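Local structure of FAD-binding PCMH-type domain-containing protein (Gibberella zeae, 6YJO) at residues 56-61 against 66-71; 82-87 against 114-119. The protein probably works as an oligosaccharide-oxidising flavoenzyme, carrying a flavin-adenine dinucleotide cofactor that is covalently linked to the chain. One frame throughout, in Å; residues are numbered along the deposited sequence.

Contact 1: residues 56-61 against 66-71. With FAD (flavin-adenine dinucleotide), chain C.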
ATOM      1  N   LYS A  56       1.996 -11.354  22.114  1.00 91.79           N
ATOM      2  CA  LYS A  56       2.756 -11.398  20.873  1.00 86.65           C
ATOM      3  C   LYS A  56       1.917 -10.988  19.670  1.00 80.49           C
ATOM      4  O   LYS A  56       2.476 -10.515  18.676  1.00 76.23           O
ATOM      5  CB  LYS A  56       3.313 -12.813  20.679  1.00 92.00           C
ATOM      6  CG  LYS A  56       4.504 -12.930  19.734  1.00 95.58           C
ATOM      7  CD  LYS A  56       4.998 -14.369  19.656  1.00 99.80           C
ATOM      8  CE  LYS A  56       5.806 -14.779  20.881  1.00105.60           C
ATOM      9  NZ  LYS A  56       7.166 -14.185  20.901  1.00109.01           N
ATOM     10  N   GLU A  57       0.593 -11.146  19.749  1.00 81.21           N
ATOM     11  CA  GLU A  57      -0.311 -10.788  18.664  1.00 82.21           C
ATOM     12  C   GLU A  57      -0.759  -9.336  18.737  1.00 81.11           C
ATOM     13  O   GLU A  57      -1.054  -8.733  17.699  1.00 79.50           O
ATOM     14  CB  GLU A  57      -1.546 -11.696  18.688  1.00 84.92           C
ATOM     15  CG  GLU A  57      -2.292 -11.755  17.370  1.00 86.14           C
ATOM     16  CD  GLU A  57      -1.492 -12.445  16.283  1.00 88.65           C
ATOM     17  OE1 GLU A  57      -1.302 -13.676  16.379  1.00 90.50           O
ATOM     18  OE2 GLU A  57      -1.041 -11.756  15.345  1.00 88.29           O
ATOM     19  N   VAL A  58      -0.814  -8.769  19.945  1.00 81.09           N
ATOM     20  CA  VAL A  58      -1.231  -7.381  20.138  1.00 79.89           C
ATOM     21  C   VAL A  58      -0.110  -6.398  19.837  1.00 78.12           C
ATOM     22  O   VAL A  58      -0.364  -5.192  19.736  1.00 75.35           O
ATOM     23  CB  VAL A  58      -1.775  -7.255  21.575  1.00 82.95           C
ATOM     24  CG1 VAL A  58      -1.739  -5.818  22.070  1.00 83.28           C
ATOM     25  CG2 VAL A  58      -3.193  -7.817  21.646  1.00 83.18           C
ATOM     26  N   LYS A  59       1.113  -6.881  19.670  1.00 66.31           N
ATOM     27  CA  LYS A  59       2.250  -6.044  19.308  1.00 67.14           C
ATOM     28  C   LYS A  59       2.101  -5.570  17.864  1.00 65.71           C
ATOM     29  O   LYS A  59       2.191  -6.400  16.948  1.00 65.43           O
ATOM     30  CB  LYS A  59       3.550  -6.834  19.484  1.00 68.80           C
ATOM     31  CG  LYS A  59       4.745  -6.011  19.957  1.00 70.54           C
ATOM     32  CD  LYS A  59       6.055  -6.643  19.506  1.00 71.00           C
ATOM     33  CE  LYS A  59       7.252  -6.130  20.289  1.00 73.18           C
ATOM     34  NZ  LYS A  59       8.506  -6.181  19.486  1.00 72.22           N
ATOM     35  N   PRO A  60       1.890  -4.280  17.605  1.00 64.25           N
ATOM     36  CA  PRO A  60       1.665  -3.829  16.226  1.00 60.84           C
ATOM     37  C   PRO A  60       2.952  -3.893  15.415  1.00 58.66           C
ATOM     38  O   PRO A  60       4.045  -4.073  15.957  1.00 60.03           O
ATOM     39  CB  PRO A  60       1.193  -2.387  16.416  1.00 60.57           C
ATOM     40  CG  PRO A  60       1.983  -1.933  17.603  1.00 63.30           C
ATOM     41  CD  PRO A  60       2.068  -3.137  18.519  1.00 65.26           C
ATOM     42  N   TYR A  61       2.824  -3.736  14.092  1.00 55.67           N
ATOM     43  CA  TYR A  61       4.019  -3.519  13.279  1.00 52.44           C
ATOM     44  C   TYR A  61       4.662  -2.184  13.632  1.00 51.25           C
ATOM     45  O   TYR A  61       5.817  -2.132  14.063  1.00 50.88           O
ATOM     46  CB  TYR A  61       3.698  -3.569  11.784  1.00 50.99           C
ATOM     47  CG  TYR A  61       4.906  -3.196  10.950  1.00 50.65           C
ATOM     48  CD1 TYR A  61       5.973  -4.075  10.803  1.00 50.11           C
ATOM     49  CD2 TYR A  61       4.996  -1.954  10.335  1.00 50.15           C
ATOM     50  CE1 TYR A  61       7.086  -3.734  10.058  1.00 49.00           C
ATOM     51  CE2 TYR A  61       6.108  -1.606   9.583  1.00 48.69           C
ATOM     52  CZ  TYR A  61       7.151  -2.500   9.454  1.00 48.40           C
ATOM     53  OH  TYR A  61       8.265  -2.179   8.711  1.00 48.31           O
ATOM     54  N   ALA A  66       0.021   1.206  19.419  1.00 61.65           N
ATOM     55  CA  ALA A  66      -0.487  -0.077  19.872  1.00 62.35           C
ATOM     56  C   ALA A  66      -1.931   0.078  20.329  1.00 64.50           C
ATOM     57  O   ALA A  66      -2.377   1.172  20.691  1.00 66.06           O
ATOM     58  CB  ALA A  66       0.368  -0.643  21.012  1.00 63.34           C
ATOM     59  N   TYR A  67      -2.661  -1.036  20.299  1.00 63.91           N
ATOM     60  CA  TYR A  67      -4.045  -1.078  20.753  1.00 65.41           C
ATOM     61  C   TYR A  67      -4.320  -2.453  21.343  1.00 65.99           C
ATOM     62  O   TYR A  67      -3.541  -3.392  21.165  1.00 64.73           O
ATOM     63  CB  TYR A  67      -5.017  -0.756  19.613  1.00 63.15           C
ATOM     64  CG  TYR A  67      -4.776   0.603  19.012  1.00 62.89           C
ATOM     65  CD1 TYR A  67      -5.232   1.749  19.642  1.00 64.66           C
ATOM     66  CD2 TYR A  67      -4.075   0.744  17.824  1.00 61.40           C
ATOM     67  CE1 TYR A  67      -5.006   2.996  19.103  1.00 64.64           C
ATOM     68  CE2 TYR A  67      -3.849   1.987  17.276  1.00 60.82           C
ATOM     69  CZ  TYR A  67      -4.314   3.107  17.919  1.00 62.58           C
ATOM     70  OH  TYR A  67      -4.086   4.346  17.374  1.00 62.52           O
ATOM     71  N   THR A  68      -5.442  -2.563  22.050  1.00 68.49           N
ATOM     72  CA  THR A  68      -5.815  -3.785  22.763  1.00 72.72           C
ATOM     73  C   THR A  68      -7.220  -4.210  22.347  1.00 69.37           C
ATOM     74  O   THR A  68      -8.214  -3.725  22.914  1.00 68.72           O
ATOM     75  CB  THR A  68      -5.723  -3.593  24.273  1.00 79.21           C
ATOM     76  OG1 THR A  68      -6.383  -2.379  24.661  1.00 82.58           O
ATOM     77  CG2 THR A  68      -4.258  -3.538  24.690  1.00 80.01           C
ATOM     78  N   PRO A  69      -7.339  -5.078  21.337  1.00 69.38           N
ATOM     79  CA  PRO A  69      -8.613  -5.746  21.045  1.00 70.17           C
ATOM     80  C   PRO A  69      -9.485  -6.097  22.240  1.00 72.10           C
ATOM     81  O   PRO A  69      -8.998  -6.275  23.360  1.00 75.90           O
ATOM     82  CB  PRO A  69      -8.151  -7.031  20.334  1.00 69.48           C
ATOM     83  CG  PRO A  69      -6.667  -6.772  19.931  1.00 69.17           C
ATOM     84  CD  PRO A  69      -6.390  -5.332  20.247  1.00 69.12           C
ATOM     85  N   ALA A  70     -10.794  -6.196  21.993  1.00 72.97           N
ATOM     86  CA  ALA A  70     -11.687  -6.888  22.915  1.00 75.39           C
ATOM     87  C   ALA A  70     -11.504  -8.395  22.797  1.00 76.87           C
ATOM     88  O   ALA A  70     -11.467  -9.099  23.811  1.00 78.29           O
ATOM     89  CB  ALA A  70     -13.135  -6.483  22.637  1.00 72.80           C
ATOM     90  N   ALA A  71     -11.373  -8.896  21.568  1.00 75.61           N
ATOM     91  CA  ALA A  71     -10.914 -10.254  21.318  1.00 75.97           C
ATOM     92  C   ALA A  71     -10.163 -10.284  19.994  1.00 71.20           C
ATOM     93  O   ALA A  71     -10.315  -9.399  19.149  1.00 69.02           O
ATOM     94  CB  ALA A  71     -12.070 -11.262  21.293  1.00 77.29           C
TER
HETATM   95  PA  FAD C 601      -2.965  -4.589   7.789  1.00 43.29           P
HETATM   96  O1A FAD C 601      -2.719  -3.697   8.947  1.00 39.29           O
HETATM   97  O2A FAD C 601      -3.215  -6.058   8.168  1.00 39.92           O
HETATM   98  O5B FAD C 601      -4.150  -4.046   6.904  1.00 37.36           O
HETATM   99  C5B FAD C 601      -4.204  -2.666   6.489  1.00 39.79           C
HETATM  100  C4B FAD C 601      -5.627  -2.302   6.161  1.00 40.18           C
HETATM  101  O4B FAD C 601      -6.239  -3.383   5.415  1.00 40.72           O
HETATM  102  C3B FAD C 601      -6.521  -2.072   7.376  1.00 39.73           C
HETATM  103  O3B FAD C 601      -7.501  -1.077   7.102  1.00 38.80           O
HETATM  104  C2B FAD C 601      -7.149  -3.450   7.579  1.00 40.13           C
HETATM  105  O2B FAD C 601      -8.388  -3.377   8.268  1.00 41.63           O
HETATM  106  C1B FAD C 601      -7.355  -3.881   6.129  1.00 39.56           C
HETATM  107  N9A FAD C 601      -7.437  -5.328   5.943  1.00 39.82           N
HETATM  108  C8A FAD C 601      -6.462  -6.263   6.184  1.00 39.23           C
HETATM  109  N7A FAD C 601      -6.828  -7.497   5.933  1.00 38.51           N
HETATM  110  C5A FAD C 601      -8.142  -7.366   5.497  1.00 39.87           C
HETATM  111  C6A FAD C 601      -9.095  -8.308   5.074  1.00 37.62           C
HETATM  112  N6A FAD C 601      -8.876  -9.624   5.018  1.00 39.13           N
HETATM  113  N1A FAD C 601     -10.310  -7.842   4.708  1.00 37.40           N
HETATM  114  C2A FAD C 601     -10.538  -6.528   4.760  1.00 38.04           C
HETATM  115  N3A FAD C 601      -9.717  -5.548   5.139  1.00 39.01           N
HETATM  116  C4A FAD C 601      -8.522  -6.037   5.502  1.00 38.83           C
HETATM  117  N1  FAD C 601       2.822   0.027  -0.192  1.00 47.15           N
HETATM  118  C2  FAD C 601       3.063   0.213  -1.523  1.00 49.70           C
HETATM  119  O2  FAD C 601       2.184   0.624  -2.289  1.00 50.98           O
HETATM  120  N3  FAD C 601       4.320  -0.064  -2.039  1.00 50.07           N
HETATM  121  C4  FAD C 601       5.407  -0.527  -1.323  1.00 49.02           C
HETATM  122  O4  FAD C 601       6.478  -0.738  -1.888  1.00 49.56           O
HETATM  123  C4X FAD C 601       5.139  -0.720   0.089  1.00 47.28           C
HETATM  124  N5  FAD C 601       6.109  -1.156   0.842  1.00 45.69           N
HETATM  125  C5X FAD C 601       5.848  -1.346   2.190  1.00 42.30           C
HETATM  126  C6  FAD C 601       6.873  -1.781   3.022  1.00 37.51           C
HETATM  127  C7  FAD C 601       6.659  -2.014   4.374  1.00 37.26           C
HETATM  128  C7M FAD C 601       7.796  -2.510   5.229  1.00 34.56           C
HETATM  129  C8  FAD C 601       5.399  -1.735   4.930  1.00 35.79           C
HETATM  130  C8M FAD C 601       5.125  -1.962   6.392  1.00 33.94           C
HETATM  131  C9  FAD C 601       4.374  -1.275   4.108  1.00 39.72           C
HETATM  132  C9A FAD C 601       4.592  -1.074   2.750  1.00 41.22           C
HETATM  133  N10 FAD C 601       3.571  -0.616   1.895  1.00 43.02           N
HETATM  134  C10 FAD C 601       3.812  -0.418   0.560  1.00 45.77           C
HETATM  135  C1' FAD C 601       2.242  -0.283   2.424  1.00 39.22           C
HETATM  136  C2' FAD C 601       1.231  -1.414   2.314  1.00 36.31           C
HETATM  137  O2' FAD C 601       0.750  -1.506   0.974  1.00 35.55           O
HETATM  138  C3' FAD C 601       0.058  -1.108   3.245  1.00 34.19           C
HETATM  139  O3' FAD C 601       0.577  -0.900   4.554  1.00 31.65           O
HETATM  140  C4' FAD C 601      -1.001  -2.206   3.312  1.00 33.37           C
HETATM  141  O4' FAD C 601      -2.307  -1.630   3.310  1.00 32.20           O
HETATM  142  C5' FAD C 601      -0.821  -3.056   4.549  1.00 33.29           C
HETATM  143  O5' FAD C 601      -1.580  -4.271   4.403  1.00 32.73           O
HETATM  144  P   FAD C 601      -1.478  -5.410   5.473  1.00 38.79           P
HETATM  145  O1P FAD C 601      -2.627  -6.404   5.277  1.00 32.24           O
HETATM  146  O2P FAD C 601      -0.104  -5.972   5.466  1.00 31.17           O
HETATM  147  O3P FAD C 601      -1.716  -4.562   6.813  1.00 35.27           O

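Contact 2: residues 82-87 against 114-119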
ATOM      1  N   SER A  82     -17.024 -15.705   8.918  1.00 52.77           N
ATOM      2  CA  SER A  82     -18.454 -15.421   8.954  1.00 52.65           C
ATOM      3  C   SER A  82     -18.988 -15.505  10.378  1.00 52.12           C
ATOM      4  O   SER A  82     -19.677 -14.593  10.852  1.00 48.73           O
ATOM      5  CB  SER A  82     -19.209 -16.384   8.035  1.00 56.83           C
ATOM      6  OG  SER A  82     -20.598 -16.104   8.045  1.00 58.89           O
ATOM      7  N   ASP A  83     -18.670 -16.591  11.085  1.00 54.24           N
ATOM      8  CA  ASP A  83     -19.110 -16.721  12.469  1.00 56.48           C
ATOM      9  C   ASP A  83     -18.485 -15.644  13.350  1.00 54.15           C
ATOM     10  O   ASP A  83     -19.149 -15.093  14.233  1.00 52.06           O
ATOM     11  CB  ASP A  83     -18.771 -18.114  13.001  1.00 60.40           C
ATOM     12  CG  ASP A  83     -19.675 -19.193  12.428  1.00 62.46           C
ATOM     13  OD1 ASP A  83     -20.647 -18.846  11.719  1.00 61.38           O
ATOM     14  OD2 ASP A  83     -19.415 -20.386  12.684  1.00 63.99           O
ATOM     15  N   ALA A  84     -17.209 -15.323  13.119  1.00 54.20           N
ATOM     16  CA  ALA A  84     -16.559 -14.279  13.906  1.00 57.15           C
ATOM     17  C   ALA A  84     -17.217 -12.930  13.660  1.00 56.63           C
ATOM     18  O   ALA A  84     -17.401 -12.145  14.596  1.00 58.47           O
ATOM     19  CB  ALA A  84     -15.067 -14.217  13.572  1.00 58.74           C
ATOM     20  N   VAL A  85     -17.590 -12.651  12.408  1.00 54.23           N
ATOM     21  CA  VAL A  85     -18.281 -11.405  12.099  1.00 53.92           C
ATOM     22  C   VAL A  85     -19.664 -11.393  12.735  1.00 58.97           C
ATOM     23  O   VAL A  85     -20.134 -10.340  13.185  1.00 59.49           O
ATOM     24  CB  VAL A  85     -18.340 -11.204  10.571  1.00 50.19           C
ATOM     25  CG1 VAL A  85     -19.621 -10.489  10.148  1.00 48.73           C
ATOM     26  CG2 VAL A  85     -17.112 -10.429  10.097  1.00 49.09           C
ATOM     27  N   LYS A  86     -20.337 -12.547  12.794  1.00 61.10           N
ATOM     28  CA  LYS A  86     -21.629 -12.608  13.472  1.00 63.62           C
ATOM     29  C   LYS A  86     -21.470 -12.420  14.977  1.00 63.91           C
ATOM     30  O   LYS A  86     -22.272 -11.723  15.605  1.00 63.17           O
ATOM     31  CB  LYS A  86     -22.326 -13.934  13.166  1.00 64.90           C
ATOM     32  CG  LYS A  86     -23.021 -13.983  11.815  1.00 63.77           C
ATOM     33  CD  LYS A  86     -23.730 -15.314  11.607  1.00 66.10           C
ATOM     34  CE  LYS A  86     -23.452 -15.886  10.224  1.00 66.44           C
ATOM     35  NZ  LYS A  86     -24.031 -17.250  10.050  1.00 69.03           N
ATOM     36  N   CYS A  87     -20.448 -13.039  15.578  1.00 65.06           N
ATOM     37  CA  CYS A  87     -20.187 -12.808  16.994  1.00 69.49           C
ATOM     38  C   CYS A  87     -19.816 -11.357  17.269  1.00 70.54           C
ATOM     39  O   CYS A  87     -19.920 -10.908  18.416  1.00 73.27           O
ATOM     40  CB  CYS A  87     -19.073 -13.728  17.503  1.00 72.24           C
ATOM     41  SG  CYS A  87     -19.607 -15.408  17.931  1.00 76.95           S
ATOM     42  N   GLY A 114     -10.936  -2.034  21.803  1.00 64.27           N
ATOM     43  CA  GLY A 114     -12.290  -2.526  21.925  1.00 66.55           C
ATOM     44  C   GLY A 114     -12.885  -3.068  20.647  1.00 66.84           C
ATOM     45  O   GLY A 114     -14.114  -3.090  20.513  1.00 68.00           O
ATOM     46  N   HIS A 115     -12.056  -3.511  19.706  1.00 65.23           N
ATOM     47  CA  HIS A 115     -12.515  -4.174  18.495  1.00 63.78           C
ATOM     48  C   HIS A 115     -12.351  -5.679  18.634  1.00 64.00           C
ATOM     49  O   HIS A 115     -11.441  -6.158  19.313  1.00 65.88           O
ATOM     50  CB  HIS A 115     -11.722  -3.714  17.266  1.00 61.23           C
ATOM     51  CG  HIS A 115     -12.166  -2.404  16.698  1.00 60.14           C
ATOM     52  ND1 HIS A 115     -12.190  -2.154  15.342  1.00 56.15           N
ATOM     53  CD2 HIS A 115     -12.580  -1.262  17.298  1.00 60.24           C
ATOM     54  CE1 HIS A 115     -12.611  -0.920  15.131  1.00 56.35           C
ATOM     55  NE2 HIS A 115     -12.855  -0.357  16.302  1.00 59.14           N
ATOM     56  N   LEU A 116     -13.237  -6.423  17.976  1.00 62.22           N
ATOM     57  CA  LEU A 116     -12.911  -7.789  17.597  1.00 61.41           C
ATOM     58  C   LEU A 116     -11.999  -7.717  16.384  1.00 55.10           C
ATOM     59  O   LEU A 116     -12.337  -7.087  15.380  1.00 50.00           O
ATOM     60  CB  LEU A 116     -14.167  -8.603  17.278  1.00 64.68           C
ATOM     61  CG  LEU A 116     -13.928  -9.952  16.578  1.00 65.52           C
ATOM     62  CD1 LEU A 116     -13.172 -10.938  17.475  1.00 68.47           C
ATOM     63  CD2 LEU A 116     -15.243 -10.562  16.108  1.00 65.72           C
ATOM     64  N   VAL A 117     -10.827  -8.329  16.488  1.00 55.06           N
ATOM     65  CA  VAL A 117      -9.817  -8.266  15.439  1.00 53.93           C
ATOM     66  C   VAL A 117      -9.634  -9.660  14.860  1.00 52.01           C
ATOM     67  O   VAL A 117      -9.172 -10.573  15.554  1.00 53.00           O
ATOM     68  CB  VAL A 117      -8.493  -7.689  15.967  1.00 55.56           C
ATOM     69  CG1 VAL A 117      -7.409  -7.805  14.913  1.00 54.65           C
ATOM     70  CG2 VAL A 117      -8.682  -6.234  16.370  1.00 55.01           C
ATOM     71  N   ILE A 118      -9.991  -9.811  13.589  1.00 51.44           N
ATOM     72  CA  ILE A 118      -9.991 -11.092  12.891  1.00 53.84           C
ATOM     73  C   ILE A 118      -8.668 -11.181  12.137  1.00 56.36           C
ATOM     74  O   ILE A 118      -8.488 -10.541  11.097  1.00 56.18           O
ATOM     75  CB  ILE A 118     -11.198 -11.215  11.954  1.00 53.12           C
ATOM     76  CG1 ILE A 118     -12.505 -11.094  12.752  1.00 54.62           C
ATOM     77  CG2 ILE A 118     -11.163 -12.531  11.183  1.00 53.49           C
ATOM     78  CD1 ILE A 118     -13.762 -11.048  11.900  1.00 54.40           C
ATOM     79  N   VAL A 119      -7.735 -11.966  12.670  1.00 58.97           N
ATOM     80  CA  VAL A 119      -6.402 -12.112  12.094  1.00 58.14           C
ATOM     81  C   VAL A 119      -6.451 -13.230  11.058  1.00 56.81           C
ATOM     82  O   VAL A 119      -6.495 -14.414  11.403  1.00 56.08           O
ATOM     83  CB  VAL A 119      -5.354 -12.403  13.177  1.00 59.30           C
ATOM     84  CG1 VAL A 119      -4.004 -12.746  12.544  1.00 58.40           C
ATOM     85  CG2 VAL A 119      -5.213 -11.215  14.125  1.00 58.86           C
TER

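Contact 1: residues 56-61 against 66-71
Pro60 rests the CG and CD corner of its ring on Ala66, while the flat side chain next along, Tyr61, turns to the cofactor. The Tyr61 ring meets the dimethylbenzene end of the flavin obliquely, presenting neither a clear face nor an edge, with CE2 3.4 Å from FAD C8M and OH 3.5 Å from FAD C7M. A large aromatic side chain suits this apolar end of the isoalloxazine. The same ring also meets the imidazole of His102, one of the two covalent FAD ligands, with the planes about 35° apart.

Across the two segments, Pro60 CG lies 3.8 Å from Ala66 CA, and Pro60 CD is 3.9 Å from Ala66 CB. The compact apolar ring suits close packing here, and the lone methyl of alanine lets the returning chain approach. A second proline, Pro69, presents CG to Val58 CG2 at 4.0 Å; the two side chains lie alongside, pointing opposite ways. Val58 reaches both partners by splitting its branches. CG1, anti to the backbone N (chi1 158°), comes within 3.2 Å of Tyr67 O, almost head-on to that carbonyl, while CG2 takes the proline.

The loop so formed belongs to a PCMH-type FAD-binding domain: after helix 52-57 the chain doubles back through 66-71 to enter strand 71-73, the outer strand of a small parallel sheet. Glu57, on this helix, forms a salt bridge with Arg337; Thr68 uses its hydroxyl for a hydrogen bond with Asn113.

Contact 2: residues 82-87 against 114-119
Val85 is set roughly perpendicular to Ile118, and beside them Ala84 gives the helix a flat spot on which the strand can rest. The motif is a beta-alpha-beta crossover: helix 78-90 links the parallel strands 71-73 and 95-98, and strand 116-119 lies between those two in the sheet, beneath the helix. The short segments of helix and strand run almost exactly antiparallel, at 173°, with their axes 9.5 Å apart.

Leu116 and Ile118, two residues apart on the strand, both point at the helix, whereas Val117 and Val119 belong to the other side of the sheet. Ile118 sends its long branch forward: CG1 stands anti to the carbonyl carbon (chi1 -60°), and the extended continuation puts CD1 at the tip. That methyl sits 3.8 Å from Ala84 CB and 3.9 Å from Val85 CG2, so that one methyl touches two neighbouring residues of the helix. Isoleucine suits the place because it has this slender reach, and alanine because a bare methyl leaves room for it.

Around the contact the core is completed by Leu39 of helix 32-41, which touches Ala84, by Val95 of strand 95-98, which meets both Leu116 and Ile118, and by Met494 against Val85. Cys87, one turn further along the helix from Ala84, is tied to Cys38 by a disulfide, so that helices 78-90 and 32-41 are joined covalently.

Leu116 does not aim chiefly at a side chain. Its CD2 methyl comes to the flank of the helix backbone, 3.1 Å from Ala84 O and well off the line of that C=O bond.

Contact 1 ends where the sheet of contact 2 begins, their centres 14 Å apart. Residues 70 and 71 run beside strand 116-119, with probable hydrogen bonds from Ala70 N to His115 O (2.8 Å) and from Val117 N to Ala71 O (2.9 Å). Pro69, whose ring meets Val58, also packs its CB 3.6 Å from His115 O. The two contacts lie toward different ends of the same cofactor. Segment 56-61 brings Tyr61 against the methyl groups of the flavin's dimethylbenzene end, whereas the helix-strand packing of 82-87 and 114-119 stands behind the adenine end, the side chain of Ile118 about 7 Å from the nearest FAD atom.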